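Local coordinates for protein sphingomyelinase C (Streptomyces griseocarneus, PDB 7CNE) that belongs to the endonuclease/exonuclease/phosphatase family of enzymes and has the two-sheet architecture of the DNase I-like fold, at residues T17-T22 with W28-R33; R35-A38 with F42-G45; G62-A67 with P72-V77; A271-S276 with Y282-L287. All coordinates share one frame; numbering follows the deposited sequence. Where two conformers were deposited one is given.

Overall arrangement
Interactions 1 and 2 both use helix 30-39, the first near its start and the second near its end. Interaction 2 packs in turn on interaction 3, which fastens helix 57-66 to an edge of the seven-stranded sheet. Interaction 4, the more exposed contact, is a beta hairpin late in the chain, about 23 Å from the chain centre to its own centre; it rests on interactions 1 and 2 but stays about 9 Å from interaction 3 at the nearest atoms. Interaction 2 is buried and mainly apolar, whereas interaction 3, also buried, depends on a lysine and a glutamine. Interaction 1, partly buried, relies on side-chain donors to backbone carbonyls, while interaction 4 pairs backbones, with aromatics on one face and threonines on the other.

Interaction 1: residues T17-T22 with W28-R33; sequences TFLMST and WGQEHR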
loop_
_atom_site.group_PDB
_atom_site.type_symbol
_atom_site.label_atom_id
_atom_site.label_comp_id
_atom_site.label_asym_id
_atom_site.label_seq_id
_atom_site.Cartn_x
_atom_site.Cartn_y
_atom_site.Cartn_z
ATOM N N THR A 17 3.857 -2.997 5.374
ATOM C CA THR A 17 4.295 -3.199 6.753
ATOM C C THR A 17 4.699 -4.629 7.086
ATOM O O THR A 17 5.279 -4.843 8.153
ATOM C CB THR A 17 3.197 -2.796 7.737
ATOM O OG1 THR A 17 2.077 -3.680 7.577
ATOM C CG2 THR A 17 2.764 -1.346 7.516
ATOM N N PHE A 18 4.373 -5.611 6.245
ATOM C CA PHE A 18 4.697 -7.015 6.515
ATOM C C PHE A 18 4.258 -7.434 7.926
ATOM O O PHE A 18 5.029 -7.992 8.714
ATOM C CB PHE A 18 6.192 -7.274 6.302
ATOM C CG PHE A 18 6.575 -8.727 6.369
ATOM C CD1 PHE A 18 5.913 -9.666 5.593
ATOM C CD2 PHE A 18 7.596 -9.152 7.209
ATOM C CE1 PHE A 18 6.264 -11.007 5.649
ATOM C CE2 PHE A 18 7.956 -10.496 7.266
ATOM C CZ PHE A 18 7.286 -11.422 6.490
ATOM N N LEU A 19 3.002 -7.141 8.255
ATOM C CA LEU A 19 2.452 -7.524 9.556
ATOM C C LEU A 19 1.502 -8.705 9.376
ATOM O O LEU A 19 0.275 -8.587 9.466
ATOM C CB LEU A 19 1.754 -6.339 10.214
ATOM C CG LEU A 19 2.670 -5.194 10.644
ATOM C CD1 LEU A 19 1.810 -4.026 11.121
ATOM C CD2 LEU A 19 3.651 -5.655 11.725
ATOM N N MET A 20 2.106 -9.864 9.114
ATOM C CA MET A 20 1.329 -11.082 8.968
ATOM C C MET A 20 0.676 -11.444 10.296
ATOM O O MET A 20 1.134 -11.048 11.377
ATOM C CB MET A 20 2.213 -12.228 8.478
ATOM C CG MET A 20 2.929 -11.920 7.162
ATOM S SD MET A 20 3.125 -13.326 6.036
ATOM C CE MET A 20 1.523 -13.331 5.236
ATOM N N SER A 21 -0.415 -12.192 10.202
ATOM C CA SER A 21 -1.145 -12.639 11.385
ATOM C C SER A 21 -0.211 -13.317 12.380
ATOM O O SER A 21 0.603 -14.172 12.007
ATOM C CB SER A 21 -2.261 -13.597 10.951
ATOM O OG SER A 21 -2.526 -14.567 11.949
ATOM N N THR A 22 -0.306 -12.912 13.650
ATOM C CA THR A 22 0.568 -13.490 14.658
ATOM C C THR A 22 0.097 -14.861 15.122
ATOM O O THR A 22 0.901 -15.614 15.664
ATOM C CB THR A 22 0.703 -12.568 15.874
ATOM O OG1 THR A 22 -0.596 -12.203 16.368
ATOM C CG2 THR A 22 1.511 -11.303 15.508
ATOM N N TRP A 28 7.506 -13.311 13.856
ATOM C CA TRP A 28 7.954 -12.337 12.863
ATOM C C TRP A 28 8.067 -10.920 13.432
ATOM O O TRP A 28 8.161 -9.951 12.663
ATOM C CB TRP A 28 7.048 -12.362 11.630
ATOM C CG TRP A 28 7.727 -12.995 10.439
ATOM C CD1 TRP A 28 7.262 -14.033 9.679
ATOM C CD2 TRP A 28 9.003 -12.645 9.899
ATOM N NE1 TRP A 28 8.165 -14.337 8.687
ATOM C CE2 TRP A 28 9.243 -13.499 8.803
ATOM C CE3 TRP A 28 9.961 -11.674 10.220
ATOM C CZ2 TRP A 28 10.406 -13.422 8.039
ATOM C CZ3 TRP A 28 11.112 -11.603 9.461
ATOM C CH2 TRP A 28 11.322 -12.474 8.381
ATOM N N GLY A 29 8.087 -10.787 14.761
ATOM C CA GLY A 29 8.293 -9.500 15.406
ATOM C C GLY A 29 7.216 -8.472 15.130
ATOM O O GLY A 29 7.500 -7.267 15.150
ATOM N N GLN A 30 5.967 -8.911 14.911
ATOM C CA GLN A 30 4.946 -8.000 14.392
ATOM C C GLN A 30 4.604 -6.895 15.389
ATOM O O GLN A 30 4.457 -5.735 14.998
ATOM C CB GLN A 30 3.672 -8.761 14.008
ATOM C CG GLN A 30 3.802 -9.668 12.773
ATOM C CD GLN A 30 4.149 -11.105 13.132
ATOM O OE1 GLN A 30 5.030 -11.352 13.952
ATOM N NE2 GLN A 30 3.446 -12.064 12.516
ATOM N N GLU A 31 4.430 -7.233 16.671
ATOM C CA GLU A 31 4.078 -6.201 17.642
ATOM C C GLU A 31 5.223 -5.215 17.824
ATOM O O GLU A 31 4.999 -4.002 17.891
ATOM C CB GLU A 31 3.685 -6.833 18.978
ATOM C CG GLU A 31 2.314 -7.507 18.962
ATOM C CD GLU A 31 1.140 -6.522 19.057
ATOM O OE1 GLU A 31 1.355 -5.330 19.359
ATOM O OE2 GLU A 31 -0.012 -6.948 18.835
ATOM N N HIS A 32 6.459 -5.717 17.884
ATOM C CA HIS A 32 7.607 -4.822 17.988
ATOM C C HIS A 32 7.683 -3.885 16.787
ATOM O O HIS A 32 7.837 -2.667 16.939
ATOM C CB HIS A 32 8.896 -5.630 18.108
ATOM C CG HIS A 32 10.137 -4.806 17.933
ATOM N ND1 HIS A 32 10.602 -3.945 18.908
ATOM C CD2 HIS A 32 10.997 -4.694 16.892
ATOM C CE1 HIS A 32 11.701 -3.350 18.478
ATOM N NE2 HIS A 32 11.966 -3.791 17.261
ATOM N N ARG A 33 7.569 -4.438 15.579
ATOM C CA ARG A 33 7.748 -3.629 14.378
ATOM C C ARG A 33 6.607 -2.638 14.198
ATOM O O ARG A 33 6.836 -1.501 13.769
ATOM C CB ARG A 33 7.883 -4.537 13.150
ATOM C CG ARG A 33 9.222 -5.239 13.089
ATOM C CD ARG A 33 9.404 -6.028 11.803
ATOM N NE ARG A 33 8.500 -7.172 11.739
ATOM C CZ ARG A 33 7.475 -7.271 10.896
ATOM N NH1 ARG A 33 7.216 -6.295 10.033
ATOM N NH2 ARG A 33 6.710 -8.357 10.909
HETATM O O HOH W 1 -0.366 -9.121 17.814
#
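The guanidinium group of Arg33 approaches Phe18 end-on, and both terminal nitrogens donate to the same backbone oxygen: Arg33 NH2 lies 2.8 Å and NH1 3.1 Å from Phe18 O. NH1 also makes a weak bond to Thr17 O. On its other side the same group grips Trp28 O through NE and NH2, at 2.9 and 2.8 Å. Both doubly bonded carbonyl oxygens lie close to the guanidinium plane, which fixes the orientation of the group between the end of the strand and the start of the helix.

Phe18 and Trp28 close the contact with a T-shaped stack: the Phe18 edge points at the indole face, the planes stand at 76°, and Phe18 CE2 reaches to 3.6 Å from Trp28 CD2. Gln30, bent at chi2 (94°), turns its amide so that NE2 donates to Met20 O at 2.8 Å, while Thr22 CG2 lies alongside that amide. NE2 has a second acceptor in Tyr25 O, and Leu19 CD2 packs against Gln30 CB.

Leu287 O provides NH1 of Arg33 with a further acceptor. The contact joins strand 12-19 to helix 30-39 of a beta-alpha-beta unit completed by strand 48-54; helix 232-237 packs against Phe18 and Trp28.

Interaction 2: residues R35-A38 with F42-G45; sequences REIA and FFQG
Over one face of the Phe43 ring sits the CA of Ala38, 4.0 Å from the ring centroid and only 18° off the ring normal, a CH-pi contact displaced toward the rim. The methyl CG2 of Ile37 comes to 4.0 Å from Phe43 CD1, the two side chains crossing at about a right angle, and the same methyl lies obliquely to the Phe42 ring, 4.4 Å from CE1. One branch of Ile37 thus serves both aromatic rings. Backbone oxygens also meet Phe43: Ile37 O is 3.2 Å from its CB, and Ala38 O is 3.5 Å from its CD2. With CG of Phe43 opposite the backbone N (chi1 -157°), the ring is directed toward the last turn of the helix, against Ile37 and Ala38.

These residues belong to helix 30-39 and to the loop that leads from it into strand 48-54, so the contact folds the exit of the crossover against the helix it has just left. Strand 12-19 lies next to the same apolar residues, with Leu13 touching both phenylalanines, and helix 57-66 reaches Phe43 through Leu63.

The polar part is borne by Gln44. Its chain bends at chi2, bringing NE2 to 3.0 Å from Ala38 O in a fairly straight bond (158°), with the oxygen near the amide plane. Ala40 O accepts a second bond from NE2. Arg70 NH1 binds both Ala38 O and Gln44 OE1, tying the carbonyl and the amide oxygen together.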
loop_
_atom_site.group_PDB
_atom_site.type_symbol
_atom_site.label_atom_id
_atom_site.label_comp_id
_atom_site.label_asym_id
_atom_site.label_seq_id
_atom_site.Cartn_x
_atom_site.Cartn_y
_atom_site.Cartn_z
ATOM N N ARG A 35 4.931 -1.084 16.486
ATOM C CA ARG A 35 5.223 0.056 17.350
ATOM C C ARG A 35 6.340 0.906 16.758
ATOM O O ARG A 35 6.235 2.136 16.701
ATOM C CB ARG A 35 5.588 -0.442 18.755
ATOM C CG ARG A 35 5.798 0.662 19.800
ATOM C CD ARG A 35 5.963 0.077 21.214
ATOM N NE ARG A 35 4.702 -0.368 21.818
ATOM C CZ ARG A 35 3.940 0.369 22.631
ATOM N NH1 ARG A 35 4.291 1.611 22.946
ATOM N NH2 ARG A 35 2.816 -0.140 23.134
ATOM N N GLU A 36 7.394 0.262 16.260
ATOM C CA GLU A 36 8.523 0.998 15.699
ATOM C C GLU A 36 8.177 1.716 14.393
ATOM O O GLU A 36 8.742 2.782 14.105
ATOM C CB GLU A 36 9.689 0.038 15.503
ATOM C CG GLU A 36 10.296 -0.371 16.833
ATOM C CD GLU A 36 10.657 0.839 17.676
ATOM O OE1 GLU A 36 9.956 1.129 18.679
ATOM O OE2 GLU A 36 11.627 1.521 17.307
ATOM N N ILE A 37 7.263 1.163 13.591
ATOM C CA ILE A 37 6.863 1.833 12.353
ATOM C C ILE A 37 6.197 3.172 12.656
ATOM O O ILE A 37 6.474 4.180 11.995
ATOM C CB ILE A 37 5.945 0.922 11.512
ATOM C CG1 ILE A 37 6.737 -0.224 10.895
ATOM C CG2 ILE A 37 5.296 1.711 10.381
ATOM C CD1 ILE A 37 5.820 -1.359 10.334
ATOM N N ALA A 38 5.305 3.211 13.653
ATOM C CA ALA A 38 4.687 4.486 14.007
ATOM C C ALA A 38 5.703 5.520 14.486
ATOM O O ALA A 38 5.425 6.720 14.404
ATOM C CB ALA A 38 3.612 4.290 15.077
ATOM N N PHE A 42 10.217 8.145 8.564
ATOM C CA PHE A 42 9.408 8.204 7.351
ATOM C C PHE A 42 7.920 8.266 7.657
ATOM O O PHE A 42 7.137 8.689 6.794
ATOM C CB PHE A 42 9.717 7.007 6.428
ATOM C CG PHE A 42 9.403 5.647 7.019
ATOM C CD1 PHE A 42 8.099 5.164 7.052
ATOM C CD2 PHE A 42 10.428 4.828 7.489
ATOM C CE1 PHE A 42 7.813 3.913 7.579
ATOM C CE2 PHE A 42 10.157 3.568 8.014
ATOM C CZ PHE A 42 8.847 3.104 8.065
ATOM N N PHE A 43 7.515 7.859 8.860
ATOM C CA PHE A 43 6.110 7.886 9.256
ATOM C C PHE A 43 5.632 9.280 9.639
ATOM O O PHE A 43 4.423 9.541 9.588
ATOM C CB PHE A 43 5.876 6.931 10.441
ATOM C CG PHE A 43 4.447 6.462 10.576
ATOM C CD1 PHE A 43 3.974 5.409 9.806
ATOM C CD2 PHE A 43 3.582 7.074 11.475
ATOM C CE1 PHE A 43 2.658 4.968 9.929
ATOM C CE2 PHE A 43 2.267 6.652 11.601
ATOM C CZ PHE A 43 1.800 5.595 10.820
ATOM N N GLN A 44 6.544 10.179 10.006
ATOM C CA GLN A 44 6.170 11.502 10.492
ATOM C C GLN A 44 6.061 12.492 9.349
ATOM O O GLN A 44 6.776 12.398 8.350
ATOM C CB GLN A 44 7.187 12.041 11.503
ATOM C CG GLN A 44 7.867 10.974 12.345
ATOM C CD GLN A 44 6.876 10.195 13.189
ATOM O OE1 GLN A 44 5.867 10.744 13.640
ATOM N NE2 GLN A 44 7.146 8.900 13.388
ATOM N N GLY A 45 5.163 13.458 9.518
ATOM C CA GLY A 45 5.147 14.624 8.663
ATOM C C GLY A 45 4.427 14.439 7.351
ATOM O O GLY A 45 4.583 15.271 6.452
#

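Interaction 3: residues G62-A67 with P72-V77; sequences GLKAAA and PYQTPV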
loop_
_atom_site.group_PDB
_atom_site.type_symbol
_atom_site.label_atom_id
_atom_site.label_comp_id
_atom_site.label_asym_id
_atom_site.label_seq_id
_atom_site.Cartn_x
_atom_site.Cartn_y
_atom_site.Cartn_z
ATOM N N GLY A 62 -3.064 -1.551 16.935
ATOM C CA GLY A 62 -2.141 -0.753 17.735
ATOM C C GLY A 62 -1.448 0.334 16.931
ATOM O O GLY A 62 -1.252 1.454 17.420
ATOM N N LEU A 63 -1.056 0.019 15.695
ATOM C CA LEU A 63 -0.444 1.019 14.822
ATOM C C LEU A 63 -1.425 2.147 14.515
ATOM O O LEU A 63 -1.064 3.334 14.557
ATOM C CB LEU A 63 0.046 0.351 13.527
ATOM C CG LEU A 63 0.997 1.098 12.570
ATOM C CD1 LEU A 63 1.581 0.133 11.536
ATOM C CD2 LEU A 63 0.304 2.223 11.848
ATOM N N LYS A 64 -2.662 1.787 14.167
ATOM C CA LYS A 64 -3.683 2.792 13.886
ATOM C C LYS A 64 -3.927 3.677 15.103
ATOM O O LYS A 64 -4.076 4.901 14.969
ATOM C CB LYS A 64 -4.976 2.105 13.428
ATOM C CG LYS A 64 -4.922 1.608 11.964
ATOM C CD LYS A 64 -6.019 0.589 11.612
ATOM C CE LYS A 64 -7.423 1.131 11.815
ATOM N NZ LYS A 64 -7.610 2.449 11.148
ATOM N N ALA A 65 -3.939 3.081 16.306
ATOM C CA ALA A 65 -4.050 3.876 17.529
ATOM C C ALA A 65 -2.812 4.740 17.747
ATOM O O ALA A 65 -2.927 5.915 18.117
ATOM C CB ALA A 65 -4.281 2.971 18.741
ATOM N N ALA A 66 -1.620 4.181 17.529
ATOM C CA ALA A 66 -0.404 4.966 17.727
ATOM C C ALA A 66 -0.344 6.145 16.767
ATOM O O ALA A 66 0.221 7.193 17.105
ATOM C CB ALA A 66 0.830 4.079 17.565
ATOM N N ALA A 67 -0.943 5.998 15.583
ATOM C CA ALA A 67 -0.944 7.025 14.551
ATOM C C ALA A 67 -2.060 8.051 14.716
ATOM O O ALA A 67 -2.060 9.050 13.989
ATOM C CB ALA A 67 -1.070 6.361 13.170
ATOM N N PRO A 72 -5.653 11.475 12.381
ATOM C CA PRO A 72 -6.868 11.120 13.135
ATOM C C PRO A 72 -7.951 10.458 12.307
ATOM O O PRO A 72 -8.845 9.835 12.882
ATOM C CB PRO A 72 -7.359 12.476 13.676
ATOM C CG PRO A 72 -6.213 13.434 13.486
ATOM C CD PRO A 72 -5.499 12.935 12.259
ATOM N N TYR A 73 -7.946 10.609 10.994
ATOM C CA TYR A 73 -9.047 10.143 10.164
ATOM C C TYR A 73 -8.588 8.903 9.412
ATOM O O TYR A 73 -7.632 8.960 8.626
ATOM C CB TYR A 73 -9.502 11.258 9.225
ATOM C CG TYR A 73 -9.797 12.552 9.979
ATOM C CD1 TYR A 73 -11.018 12.734 10.615
ATOM C CD2 TYR A 73 -8.848 13.583 10.057
ATOM C CE1 TYR A 73 -11.303 13.899 11.311
ATOM C CE2 TYR A 73 -9.123 14.766 10.757
ATOM C CZ TYR A 73 -10.360 14.911 11.378
ATOM O OH TYR A 73 -10.664 16.056 12.078
ATOM N N GLN A 74 -9.235 7.772 9.685
ATOM C CA GLN A 74 -8.701 6.500 9.220
ATOM C C GLN A 74 -9.810 5.606 8.680
ATOM O O GLN A 74 -10.962 5.674 9.120
ATOM C CB GLN A 74 -7.944 5.780 10.348
ATOM C CG GLN A 74 -6.975 6.661 11.142
ATOM C CD GLN A 74 -6.206 5.864 12.181
ATOM O OE1 GLN A 74 -6.519 4.702 12.419
ATOM N NE2 GLN A 74 -5.177 6.470 12.777
ATOM N N THR A 75 -9.439 4.741 7.716
ATOM C CA THR A 75 -10.335 3.683 7.278
ATOM C C THR A 75 -10.104 2.432 8.106
ATOM O O THR A 75 -9.042 2.264 8.710
ATOM C CB THR A 75 -10.096 3.356 5.808
ATOM O OG1 THR A 75 -8.876 2.604 5.679
ATOM C CG2 THR A 75 -10.016 4.627 4.984
ATOM N N PRO A 76 -11.063 1.508 8.125
ATOM C CA PRO A 76 -10.752 0.144 8.569
ATOM C C PRO A 76 -9.705 -0.489 7.658
ATOM O O PRO A 76 -9.311 0.053 6.619
ATOM C CB PRO A 76 -12.098 -0.592 8.473
ATOM C CG PRO A 76 -13.147 0.495 8.399
ATOM C CD PRO A 76 -12.467 1.643 7.693
ATOM N N VAL A 77 -9.233 -1.663 8.067
ATOM C CA VAL A 77 -8.437 -2.483 7.166
ATOM C C VAL A 77 -9.363 -3.095 6.126
ATOM O O VAL A 77 -10.388 -3.694 6.472
ATOM C CB VAL A 77 -7.672 -3.566 7.944
ATOM C CG1 VAL A 77 -6.874 -4.443 6.978
ATOM C CG2 VAL A 77 -6.750 -2.929 8.980
#
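Lys64 of helix 57-66 and Gln74 of the short strand 73-74 meet side chain to side chain, joining the helix to an outermost strand of the seven-stranded mixed sheet of this DNase I-like fold. The two side chains run past each other in opposite directions, and their conformations differ sharply. Lys64 starts out extended, then curls through two successive bends (chi3 59°, chi4 51°), which swing the ammonium group toward Gln74 and Thr75. There NZ donates to Gln74 OE1 and to Thr75 O, each at 2.8 Å.

Gln74 instead stretches straight beyond CG (chi2 -177°), so that its amide reaches the helix. NE2 donates to Lys64 O at 2.9 Å, with the carbonyl oxygen close to the amide plane. One glutamine therefore receives a bond from the lysine side chain and returns one to the lysine backbone. The amide rotation is thereby fixed: the oxygen faces the ammonium nitrogen and the NH2 faces the carbonyl. NE2 also donates to Tyr71 O. The close fit of the lysine chain along this amide is seen at CB, only 3.2 Å from Gln74 OE1.

Strand 103-106 lies beside the pair, Leu105 touching both Lys64 and Gln74, and Thr103 OG1 bonds to Thr75 O, the oxygen already held by the lysine. Ala67 CB adds a looser contact, 4.1 Å from Gln74 NE2. The hydroxyl of Thr75, which also accepts from Val104 N, donates through OG1 to the carbonyl of the next residue, Pro76 O, at 2.8 Å.

Interaction 4: residues A271-S276 with Y282-L287; sequences APWTVS and YTYTDL
Strands 273-276 and 281-284 form a two-stranded antiparallel beta hairpin, in which Trp273 and Tyr284 make one hydrogen-bonded pair and Val275 and Tyr282 the other. Each pair has two backbone bonds, such as Tyr284 N to Trp273 O at 2.9 Å and Tyr282 N to Val275 O at 2.8 Å.

Between them lies the non-hydrogen-bonded pair Thr274 and Thr283, where the CA atoms approach to 4.2 Å. Their hydroxyls meet on one face of the hairpin, OG1 to OG1 at 2.6 Å, and next to them Pro272 CB packs on Thr283 CG2.

The opposite face is aromatic. Trp273 has CG between the backbone N and the carbonyl carbon (chi1 57°), which brings the indole across to the partner strand. Tyr284 CB and CD1 lie over one indole face, CD1 3.5 Å from Trp273 CH2, with the two rings meeting obliquely, their planes at 32°. Val275 CG2 meets the edge of the same tyrosine ring, at CE1. The hairpin is a small sheet of its own, apart from the two large ones of the fold, and this aromatic side settles on the rest of the chain: helix 232-237 touches both Trp273 and Tyr284, while His32 packs on Trp273.

Past the strand, the chain curves so that Asp286 O accepts a hydrogen bond from Trp273 NE1 at 3.0 Å, close to the indole plane. This bond, with the packing of Tyr284 on its face, helps to fix the rotation of the ring. The carboxylate of Asp286 is engaged elsewhere, OD1 bonding to Ser232 OG.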
loop_
_atom_site.group_PDB
_atom_site.type_symbol
_atom_site.label_atom_id
_atom_site.label_comp_id
_atom_site.label_asym_id
_atom_site.label_seq_id
_atom_site.Cartn_x
_atom_site.Cartn_y
_atom_site.Cartn_z
ATOM N N ALA A 271 16.904 0.025 14.353
ATOM C CA ALA A 271 17.706 -0.676 15.341
ATOM C C ALA A 271 17.497 -2.182 15.177
ATOM O O ALA A 271 16.430 -2.623 14.733
ATOM C CB ALA A 271 17.325 -0.241 16.757
ATOM N N PRO A 272 18.510 -2.992 15.493
ATOM C CA PRO A 272 18.339 -4.441 15.372
ATOM C C PRO A 272 17.244 -4.945 16.292
ATOM O O PRO A 272 17.017 -4.417 17.385
ATOM C CB PRO A 272 19.711 -5.004 15.774
ATOM C CG PRO A 272 20.376 -3.898 16.538
ATOM C CD PRO A 272 19.886 -2.634 15.878
ATOM N N TRP A 273 16.549 -5.978 15.814
ATOM C CA TRP A 273 15.571 -6.714 16.592
ATOM C C TRP A 273 15.736 -8.181 16.235
ATOM O O TRP A 273 16.108 -8.523 15.110
ATOM C CB TRP A 273 14.134 -6.234 16.332
ATOM C CG TRP A 273 13.733 -6.308 14.891
ATOM C CD1 TRP A 273 13.985 -5.380 13.924
ATOM C CD2 TRP A 273 13.032 -7.381 14.250
ATOM N NE1 TRP A 273 13.473 -5.808 12.717
ATOM C CE2 TRP A 273 12.887 -7.034 12.893
ATOM C CE3 TRP A 273 12.515 -8.605 14.693
ATOM C CZ2 TRP A 273 12.242 -7.864 11.975
ATOM C CZ3 TRP A 273 11.873 -9.423 13.785
ATOM C CH2 TRP A 273 11.742 -9.050 12.439
ATOM N N THR A 274 15.491 -9.043 17.209
ATOM C CA THR A 274 15.832 -10.447 17.074
ATOM C C THR A 274 14.635 -11.307 17.438
ATOM O O THR A 274 13.890 -10.999 18.373
ATOM C CB THR A 274 17.039 -10.803 17.958
ATOM O OG1 THR A 274 18.148 -9.966 17.596
ATOM C CG2 THR A 274 17.430 -12.263 17.777
ATOM N N VAL A 275 14.444 -12.373 16.667
ATOM C CA VAL A 275 13.399 -13.349 16.922
ATOM C C VAL A 275 14.022 -14.732 16.795
ATOM O O VAL A 275 15.119 -14.899 16.256
ATOM C CB VAL A 275 12.206 -13.197 15.953
ATOM C CG1 VAL A 275 11.411 -11.933 16.274
ATOM C CG2 VAL A 275 12.701 -13.180 14.524
ATOM N N SER A 276 13.302 -15.729 17.305
ATOM C CA SER A 276 13.759 -17.112 17.325
ATOM C C SER A 276 12.867 -17.958 16.431
ATOM O O SER A 276 11.641 -17.806 16.442
ATOM C CB SER A 276 13.746 -17.675 18.751
ATOM O OG SER A 276 14.484 -16.851 19.638
ATOM N N TYR A 282 17.535 -14.958 14.761
ATOM C CA TYR A 282 17.660 -14.158 13.553
ATOM C C TYR A 282 17.520 -12.690 13.925
ATOM O O TYR A 282 16.573 -12.314 14.625
ATOM C CB TYR A 282 16.600 -14.553 12.517
ATOM C CG TYR A 282 16.738 -15.966 11.995
ATOM C CD1 TYR A 282 17.636 -16.266 10.977
ATOM C CD2 TYR A 282 15.967 -17.001 12.517
ATOM C CE1 TYR A 282 17.766 -17.563 10.493
ATOM C CE2 TYR A 282 16.084 -18.299 12.036
ATOM C CZ TYR A 282 16.987 -18.573 11.025
ATOM O OH TYR A 282 17.118 -19.858 10.544
ATOM N N THR A 283 18.463 -11.867 13.469
ATOM C CA THR A 283 18.458 -10.438 13.756
ATOM C C THR A 283 18.269 -9.655 12.463
ATOM O O THR A 283 18.951 -9.916 11.471
ATOM C CB THR A 283 19.750 -10.008 14.461
ATOM O OG1 THR A 283 19.836 -10.661 15.735
ATOM C CG2 THR A 283 19.756 -8.497 14.682
ATOM N N TYR A 284 17.348 -8.695 12.484
ATOM C CA TYR A 284 17.032 -7.878 11.321
ATOM C C TYR A 284 17.235 -6.406 11.652
ATOM O O TYR A 284 17.173 -5.997 12.815
ATOM C CB TYR A 284 15.589 -8.117 10.857
ATOM C CG TYR A 284 15.324 -9.567 10.519
ATOM C CD1 TYR A 284 14.810 -10.442 11.466
ATOM C CD2 TYR A 284 15.617 -10.061 9.255
ATOM C CE1 TYR A 284 14.579 -11.786 11.157
ATOM C CE2 TYR A 284 15.388 -11.392 8.936
ATOM C CZ TYR A 284 14.872 -12.246 9.893
ATOM O OH TYR A 284 14.652 -13.563 9.566
ATOM N N THR A 285 17.475 -5.607 10.608
ATOM C CA THR A 285 17.680 -4.170 10.765
ATOM C C THR A 285 16.748 -3.378 9.857
ATOM O O THR A 285 17.077 -2.261 9.452
ATOM C CB THR A 285 19.137 -3.780 10.500
ATOM O OG1 THR A 285 19.626 -4.484 9.357
ATOM C CG2 THR A 285 20.022 -4.088 11.722
ATOM N N ASP A 286 15.586 -3.947 9.522
ATOM C CA ASP A 286 14.547 -3.231 8.791
ATOM C C ASP A 286 13.199 -3.559 9.406
ATOM O O ASP A 286 13.019 -4.628 9.999
ATOM C CB ASP A 286 14.518 -3.584 7.300
ATOM C CG ASP A 286 15.834 -3.301 6.614
ATOM O OD1 ASP A 286 16.723 -4.175 6.668
ATOM O OD2 ASP A 286 15.980 -2.202 6.038
ATOM N N LEU A 287 12.251 -2.631 9.260
ATOM C CA LEU A 287 10.933 -2.824 9.846
ATOM C C LEU A 287 9.994 -3.592 8.924
ATOM O O LEU A 287 8.926 -4.029 9.367
ATOM C CB LEU A 287 10.325 -1.472 10.227
ATOM C CG LEU A 287 11.053 -0.773 11.386
ATOM C CD1 LEU A 287 10.423 0.576 11.706
ATOM C CD2 LEU A 287 11.063 -1.659 12.621
#